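Side-chain contacts in formyltransferase (Francisella tularensis subsp. tularensis, PDB 4NV1), which belongs to the formyltransferase family, with a mixed-sheet alpha/beta domain and a smaller C-terminal domain, and holds dTDP-4-amino-4,6-dideoxyglucose in its pocket: residues Arg13-Leu16 / Ser17-Asn21; Glu160-Thr163 / Lys164-Asp168. One frame throughout, in Å; residues are numbered along the deposited sequence.

Overall arrangement
Both contacts are local and close no long loop: each joins successive turns of one helix, and they follow one another along the chain without nesting or crossing. Contact 1 comes first, on helix 13-24, the helix of the beta-alpha-beta unit made with strands 4-9 and 29-35. Contact 2 lies far downstream, on helix 147-170, which follows strand 133-139 at the edge of the seven-stranded mixed sheet. In space the two helices are neighbours, the centres of the contacts about 14 Å apart. Their link is a ring stack, with Phe-19 CE2 3.7 Å from Phe-162 CZ, tying the first crossover helix to the long later helix.

Contact 1: Arg13-Leu16 / Ser17-Asn21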
ATOM      1  N   ARG A  13       2.680 -13.275 -22.390  1.00 29.93           N
ATOM      2  CA  ARG A  13       3.138 -12.452 -23.492  1.00 35.44           C
ATOM      3  C   ARG A  13       4.620 -12.259 -23.406  1.00 33.50           C
ATOM      4  O   ARG A  13       5.301 -12.182 -24.431  1.00 37.30           O
ATOM      5  CB  ARG A  13       2.458 -11.084 -23.391  1.00 38.06           C
ATOM      6  CG  ARG A  13       3.268  -9.840 -23.767  1.00 52.37           C
ATOM      7  CD  ARG A  13       3.070  -9.377 -25.212  1.00 62.12           C
ATOM      8  NE  ARG A  13       1.831  -8.599 -25.386  1.00 70.88           N
ATOM      9  CZ  ARG A  13       0.602  -9.086 -25.605  1.00 67.52           C
ATOM     10  NH1 ARG A  13       0.351 -10.382 -25.709  1.00 71.11           N
ATOM     11  NH2 ARG A  13      -0.418  -8.253 -25.741  1.00 79.36           N
ATOM     12  N   THR A  14       5.119 -12.035 -22.186  1.00 37.08           N
ATOM     13  CA  THR A  14       6.538 -11.682 -22.065  1.00 39.87           C
ATOM     14  C   THR A  14       7.426 -12.883 -22.406  1.00 37.68           C
ATOM     15  O   THR A  14       8.370 -12.795 -23.190  1.00 36.12           O
ATOM     16  CB  THR A  14       6.843 -11.075 -20.678  1.00 44.52           C
ATOM     17  OG1 THR A  14       6.607  -9.668 -20.779  1.00 44.91           O
ATOM     18  CG2 THR A  14       8.299 -11.272 -20.276  1.00 42.01           C
ATOM     19  N   ILE A  15       7.109 -14.012 -21.791  1.00 38.46           N
ATOM     20  CA  ILE A  15       7.723 -15.290 -22.147  1.00 36.08           C
ATOM     21  C   ILE A  15       7.593 -15.597 -23.639  1.00 40.63           C
ATOM     22  O   ILE A  15       8.594 -15.993 -24.280  1.00 35.43           O
ATOM     23  CB  ILE A  15       7.049 -16.398 -21.327  1.00 36.93           C
ATOM     24  CG1 ILE A  15       7.443 -16.256 -19.847  1.00 38.32           C
ATOM     25  CG2 ILE A  15       7.318 -17.809 -21.873  1.00 41.70           C
ATOM     26  CD1 ILE A  15       8.941 -16.131 -19.578  1.00 38.14           C
ATOM     27  N   LEU A  16       6.393 -15.389 -24.203  1.00 38.75           N
ATOM     28  CA  LEU A  16       6.186 -15.622 -25.652  1.00 40.15           C
ATOM     29  C   LEU A  16       7.175 -14.775 -26.443  1.00 38.72           C
ATOM     30  O   LEU A  16       7.866 -15.247 -27.372  1.00 40.49           O
ATOM     31  CB  LEU A  16       4.745 -15.355 -26.142  1.00 43.43           C
ATOM     32  CG  LEU A  16       4.614 -15.329 -27.685  1.00 42.56           C
ATOM     33  CD1 LEU A  16       5.041 -16.691 -28.231  1.00 45.05           C
ATOM     34  CD2 LEU A  16       3.239 -14.945 -28.246  1.00 42.73           C
ATOM     35  N   SER A  17       7.254 -13.507 -26.062  1.00 36.44           N
ATOM     36  CA  SER A  17       8.216 -12.599 -26.710  1.00 35.75           C
ATOM     37  C   SER A  17       9.713 -12.958 -26.513  1.00 33.92           C
ATOM     38  O   SER A  17      10.540 -12.816 -27.429  1.00 34.37           O
ATOM     39  CB  SER A  17       7.954 -11.177 -26.182  1.00 35.48           C
ATOM     40  OG  SER A  17       8.747 -10.294 -26.917  1.00 25.76           O
ATOM     41  N   ASP A  18      10.092 -13.405 -25.326  1.00 34.36           N
ATOM     42  CA  ASP A  18      11.514 -13.781 -25.095  1.00 33.60           C
ATOM     43  C   ASP A  18      11.988 -15.026 -25.859  1.00 34.25           C
ATOM     44  O   ASP A  18      13.016 -15.006 -26.568  1.00 29.92           O
ATOM     45  CB  ASP A  18      11.795 -13.886 -23.606  1.00 33.60           C
ATOM     46  CG  ASP A  18      11.870 -12.506 -22.931  1.00 39.90           C
ATOM     47  OD1 ASP A  18      12.060 -11.498 -23.646  1.00 47.89           O
ATOM     48  OD2 ASP A  18      11.743 -12.393 -21.688  1.00 41.31           O
ATOM     49  N   PHE A  19      11.170 -16.063 -25.769  1.00 33.35           N
ATOM     50  CA  PHE A  19      11.396 -17.266 -26.512  1.00 33.89           C
ATOM     51  C   PHE A  19      11.569 -17.049 -28.001  1.00 37.11           C
ATOM     52  O   PHE A  19      12.558 -17.521 -28.600  1.00 34.52           O
ATOM     53  CB  PHE A  19      10.282 -18.263 -26.226  1.00 40.88           C
ATOM     54  CG  PHE A  19      10.496 -19.023 -24.962  1.00 41.05           C
ATOM     55  CD1 PHE A  19      10.973 -18.366 -23.807  1.00 46.97           C
ATOM     56  CD2 PHE A  19      10.323 -20.398 -24.945  1.00 41.39           C
ATOM     57  CE1 PHE A  19      11.186 -19.047 -22.616  1.00 45.52           C
ATOM     58  CE2 PHE A  19      10.502 -21.081 -23.754  1.00 47.26           C
ATOM     59  CZ  PHE A  19      10.947 -20.416 -22.603  1.00 51.57           C
ATOM     60  N   LYS A  20      10.632 -16.311 -28.602  1.00 42.30           N
ATOM     61  CA  LYS A  20      10.677 -16.028 -30.047  1.00 40.50           C
ATOM     62  C   LYS A  20      12.049 -15.506 -30.398  1.00 40.83           C
ATOM     63  O   LYS A  20      12.681 -15.843 -31.405  1.00 42.38           O
ATOM     64  CB  LYS A  20       9.679 -14.924 -30.418  1.00 45.82           C
ATOM     65  CG  LYS A  20       8.253 -15.364 -30.655  1.00 45.66           C
ATOM     66  CD  LYS A  20       7.984 -15.742 -32.106  1.00 47.72           C
ATOM     67  CE  LYS A  20       6.475 -15.636 -32.304  1.00 46.02           C
ATOM     68  NZ  LYS A  20       5.856 -16.561 -33.284  1.00 49.25           N
ATOM     69  N   ASN A  21      12.439 -14.585 -29.536  1.00 42.13           N
ATOM     70  CA  ASN A  21      13.730 -13.953 -29.603  1.00 43.40           C
ATOM     71  C   ASN A  21      14.922 -14.892 -29.532  1.00 40.35           C
ATOM     72  O   ASN A  21      15.786 -14.933 -30.412  1.00 36.43           O
ATOM     73  CB  ASN A  21      13.828 -13.021 -28.415  1.00 50.76           C
ATOM     74  CG  ASN A  21      14.363 -11.713 -28.837  1.00 55.75           C
ATOM     75  OD1 ASN A  21      15.561 -11.590 -29.075  1.00 59.15           O
ATOM     76  ND2 ASN A  21      13.462 -10.765 -29.050  1.00 54.74           N
TER
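The first two turns of helix 13-24, the helix of a beta-alpha-beta crossover between strands 4-9 and 29-35, bring Ile-15 against Phe-19 and Thr-14 beside Asp-18. Four successive i to i+4 backbone bonds hold the turns together. The most direct runs from Phe-19 N to Ile-15 O, 3.0 Å, with an N-H...O angle of 169°; the shortest joins Asp-18 N to Thr-14 O at 2.8 Å.

On the buried side, Ile-15 and Phe-19 point the same way. Ile-15 CG2 lies over one face of the ring, displaced toward its rim and 4.1 Å from Phe-19 CE1. This methyl branch stands opposite the backbone N across CA-CB, while Phe-19 CG is turned opposite its own carbonyl carbon (chi1 -82°), which brings the ring back beside the preceding turn: Phe-19 CD1 is 3.4 Å from Ile-15 O. A branched aliphatic chain and a flat aromatic one suit a face turned to the protein interior.

Elsewhere on the helix, Thr-14 CG2 runs alongside the carboxylate, 3.9 Å from Asp-18 OD2, a van der Waals approach. Partly covered Lys-20 lays its methylene CG 3.3 Å from Leu-16 O. Its chain bends at chi2 and chi4 on its way to a salt bridge between NZ and Glu-51, and Arg-13, long and flexible as suits an exposed position, likewise reaches Glu-46.

At the start of the helix Asn-12 OD1, from a residue of the ligand pocket, accepts a hydrogen bond from Ile-15 N; the Ile-15 side chain is about 7 Å from the bound dTDP-4-amino-4,6-dideoxyglucose. Ile-15 and Phe-19 both rest on Cys-74 of strand 70-74, Leu-16 touches Tyr-33 of strand 29-35, and towards helix 147-170 Ile-15 touches Gln-155 and Val-159, Thr-14 Gln-155, and Asp-18 Val-159.

Contact 2: Glu160-Thr163 / Lys164-Asp168; sequences ELFT and KVIDD
This is an i to i+4 contact within the long helix 147-170, beside strands 117-123 and 133-139 of the mixed sheet, and its apolar half is Phe-162 against Ile-166. The two side chains cross at a slant: Ile-166 CD1 comes to 3.8 Å from Phe-162 CZ, and Ile-166 CB sits above one face of the ring toward its rim. Phe-162 CG is anti to the backbone N (chi1 175°), a turn that sends the ring forward along the helix to meet the isoleucine. Bulky apolar groups suit this side, where Phe-162 also meets Phe-72 edge-to-face, and Phe-162 and Ile-166 touch Ile-22 of helix 13-24.

The backbone departs from regular alpha geometry here. Lys-164 N still bonds to Glu-160 O at 3.1 Å, but Val-165 N divides itself between a weak bond to Leu-161 O and an i to i+3 bond of 3.2 Å to Phe-162 O, reached from above the carbonyl plane. Phe-162 O also takes a weak bond from Ile-166 N. For the next pair a water takes the place of the direct bond, donating to Thr-163 O at 2.8 Å and accepting from Asp-167 N at 3.0 Å. Val-165 and Leu-161 pack on Ile-121 and Ile-135 of the sheet. A water inserted between a helix carbonyl and the amide four residues on is a known feature of helices kinked on their exposed side, and Thr-163 and Asp-167 are both exposed.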
ATOM      1  N   GLU A 160      16.940 -16.051 -18.517  1.00 23.51           N
ATOM      2  CA  GLU A 160      18.386 -16.207 -18.464  1.00 24.24           C
ATOM      3  C   GLU A 160      18.870 -17.661 -18.371  1.00 23.60           C
ATOM      4  O   GLU A 160      19.803 -18.070 -19.069  1.00 22.10           O
ATOM      5  CB  GLU A 160      18.924 -15.321 -17.345  1.00 29.43           C
ATOM      6  CG  GLU A 160      20.399 -15.534 -17.120  1.00 34.75           C
ATOM      7  CD  GLU A 160      20.846 -15.189 -15.704  1.00 41.05           C
ATOM      8  OE1 GLU A 160      22.072 -15.286 -15.508  1.00 41.33           O
ATOM      9  OE2 GLU A 160      20.027 -14.874 -14.803  1.00 45.27           O
ATOM     10  N   LEU A 161      18.172 -18.493 -17.612  1.00 22.36           N
ATOM     11  CA  LEU A 161      18.547 -19.903 -17.534  1.00 22.29           C
ATOM     12  C   LEU A 161      18.225 -20.642 -18.840  1.00 24.39           C
ATOM     13  O   LEU A 161      18.988 -21.438 -19.329  1.00 21.20           O
ATOM     14  CB  LEU A 161      17.881 -20.618 -16.380  1.00 21.29           C
ATOM     15  CG  LEU A 161      18.275 -20.142 -14.981  1.00 22.39           C
ATOM     16  CD1 LEU A 161      17.591 -21.046 -13.996  1.00 22.33           C
ATOM     17  CD2 LEU A 161      19.743 -20.263 -14.590  1.00 23.52           C
ATOM     18  N   PHE A 162      17.135 -20.281 -19.502  1.00 24.35           N
ATOM     19  CA  PHE A 162      16.772 -20.960 -20.745  1.00 22.32           C
ATOM     20  C   PHE A 162      17.749 -20.558 -21.849  1.00 24.60           C
ATOM     21  O   PHE A 162      18.163 -21.370 -22.697  1.00 20.21           O
ATOM     22  CB  PHE A 162      15.343 -20.549 -21.095  1.00 22.01           C
ATOM     23  CG  PHE A 162      14.870 -21.061 -22.411  1.00 22.22           C
ATOM     24  CD1 PHE A 162      14.505 -22.374 -22.547  1.00 26.82           C
ATOM     25  CD2 PHE A 162      14.716 -20.222 -23.472  1.00 27.99           C
ATOM     26  CE1 PHE A 162      14.028 -22.858 -23.761  1.00 28.87           C
ATOM     27  CE2 PHE A 162      14.283 -20.683 -24.700  1.00 30.88           C
ATOM     28  CZ  PHE A 162      13.930 -22.007 -24.844  1.00 31.36           C
ATOM     29  N   THR A 163      18.091 -19.266 -21.866  1.00 25.65           N
ATOM     30  CA  THR A 163      19.099 -18.756 -22.785  1.00 24.22           C
ATOM     31  C   THR A 163      20.410 -19.594 -22.628  1.00 26.22           C
ATOM     32  O   THR A 163      20.998 -20.027 -23.600  1.00 26.46           O
ATOM     33  CB  THR A 163      19.349 -17.262 -22.523  1.00 25.01           C
ATOM     34  OG1 THR A 163      18.130 -16.517 -22.638  1.00 24.55           O
ATOM     35  CG2 THR A 163      20.409 -16.695 -23.409  1.00 27.29           C
ATOM     36  N   LYS A 164      20.822 -19.868 -21.403  1.00 25.69           N
ATOM     37  CA  LYS A 164      22.060 -20.599 -21.109  1.00 25.51           C
ATOM     38  C   LYS A 164      22.007 -22.061 -21.521  1.00 24.98           C
ATOM     39  O   LYS A 164      23.033 -22.654 -21.787  1.00 26.29           O
ATOM     40  CB  LYS A 164      22.361 -20.471 -19.622  1.00 28.70           C
ATOM     41  CG  LYS A 164      23.778 -20.856 -19.192  1.00 37.35           C
ATOM     42  CD  LYS A 164      24.078 -20.588 -17.714  1.00 35.30           C
ATOM     43  CE  LYS A 164      25.393 -21.226 -17.270  1.00 43.62           C
ATOM     44  NZ  LYS A 164      25.279 -21.700 -15.851  1.00 42.13           N
ATOM     45  N   VAL A 165      20.838 -22.690 -21.573  1.00 24.85           N
ATOM     46  CA  VAL A 165      20.821 -24.120 -21.808  1.00 23.01           C
ATOM     47  C   VAL A 165      20.124 -24.562 -23.104  1.00 21.15           C
ATOM     48  O   VAL A 165      20.140 -25.764 -23.424  1.00 17.14           O
ATOM     49  CB  VAL A 165      20.232 -24.929 -20.634  1.00 23.56           C
ATOM     50  CG1 VAL A 165      21.070 -24.791 -19.364  1.00 24.91           C
ATOM     51  CG2 VAL A 165      18.735 -24.643 -20.430  1.00 21.82           C
ATOM     52  N   ILE A 166      19.552 -23.626 -23.863  1.00 20.68           N
ATOM     53  CA  ILE A 166      18.798 -24.004 -25.095  1.00 21.13           C
ATOM     54  C   ILE A 166      19.680 -24.732 -26.149  1.00 22.53           C
ATOM     55  O   ILE A 166      19.276 -25.761 -26.719  1.00 19.26           O
ATOM     56  CB  ILE A 166      18.071 -22.745 -25.665  1.00 19.87           C
ATOM     57  CG1 ILE A 166      17.276 -23.073 -26.929  1.00 21.27           C
ATOM     58  CG2 ILE A 166      19.058 -21.655 -26.082  1.00 21.64           C
ATOM     59  CD1 ILE A 166      16.359 -24.251 -26.790  1.00 21.72           C
ATOM     60  N   ASP A 167      20.929 -24.275 -26.314  1.00 23.28           N
ATOM     61  CA  ASP A 167      21.872 -25.012 -27.192  1.00 26.24           C
ATOM     62  C   ASP A 167      22.097 -26.488 -26.846  1.00 26.87           C
ATOM     63  O   ASP A 167      21.922 -27.396 -27.685  1.00 24.97           O
ATOM     64  CB  ASP A 167      23.205 -24.264 -27.341  1.00 28.40           C
ATOM     65  CG  ASP A 167      23.061 -23.020 -28.201  1.00 33.16           C
ATOM     66  OD1 ASP A 167      22.031 -22.819 -28.915  1.00 36.64           O
ATOM     67  OD2 ASP A 167      23.968 -22.168 -28.144  1.00 38.54           O
ATOM     68  N   ASP A 168      22.345 -26.728 -25.574  1.00 25.07           N
ATOM     69  CA  ASP A 168      22.550 -28.081 -25.100  1.00 25.89           C
ATOM     70  C   ASP A 168      21.334 -28.947 -25.337  1.00 28.32           C
ATOM     71  O   ASP A 168      21.434 -30.132 -25.700  1.00 28.58           O
ATOM     72  CB  ASP A 168      22.781 -28.135 -23.587  1.00 26.07           C
ATOM     73  CG  ASP A 168      24.137 -27.591 -23.151  1.00 32.36           C
ATOM     74  OD1 ASP A 168      24.385 -27.593 -21.920  1.00 36.31           O
ATOM     75  OD2 ASP A 168      24.940 -27.153 -24.007  1.00 33.86           O
TER
HETATM   76  O   HOH W   1      22.399 -22.091 -24.961  1.00 27.25           O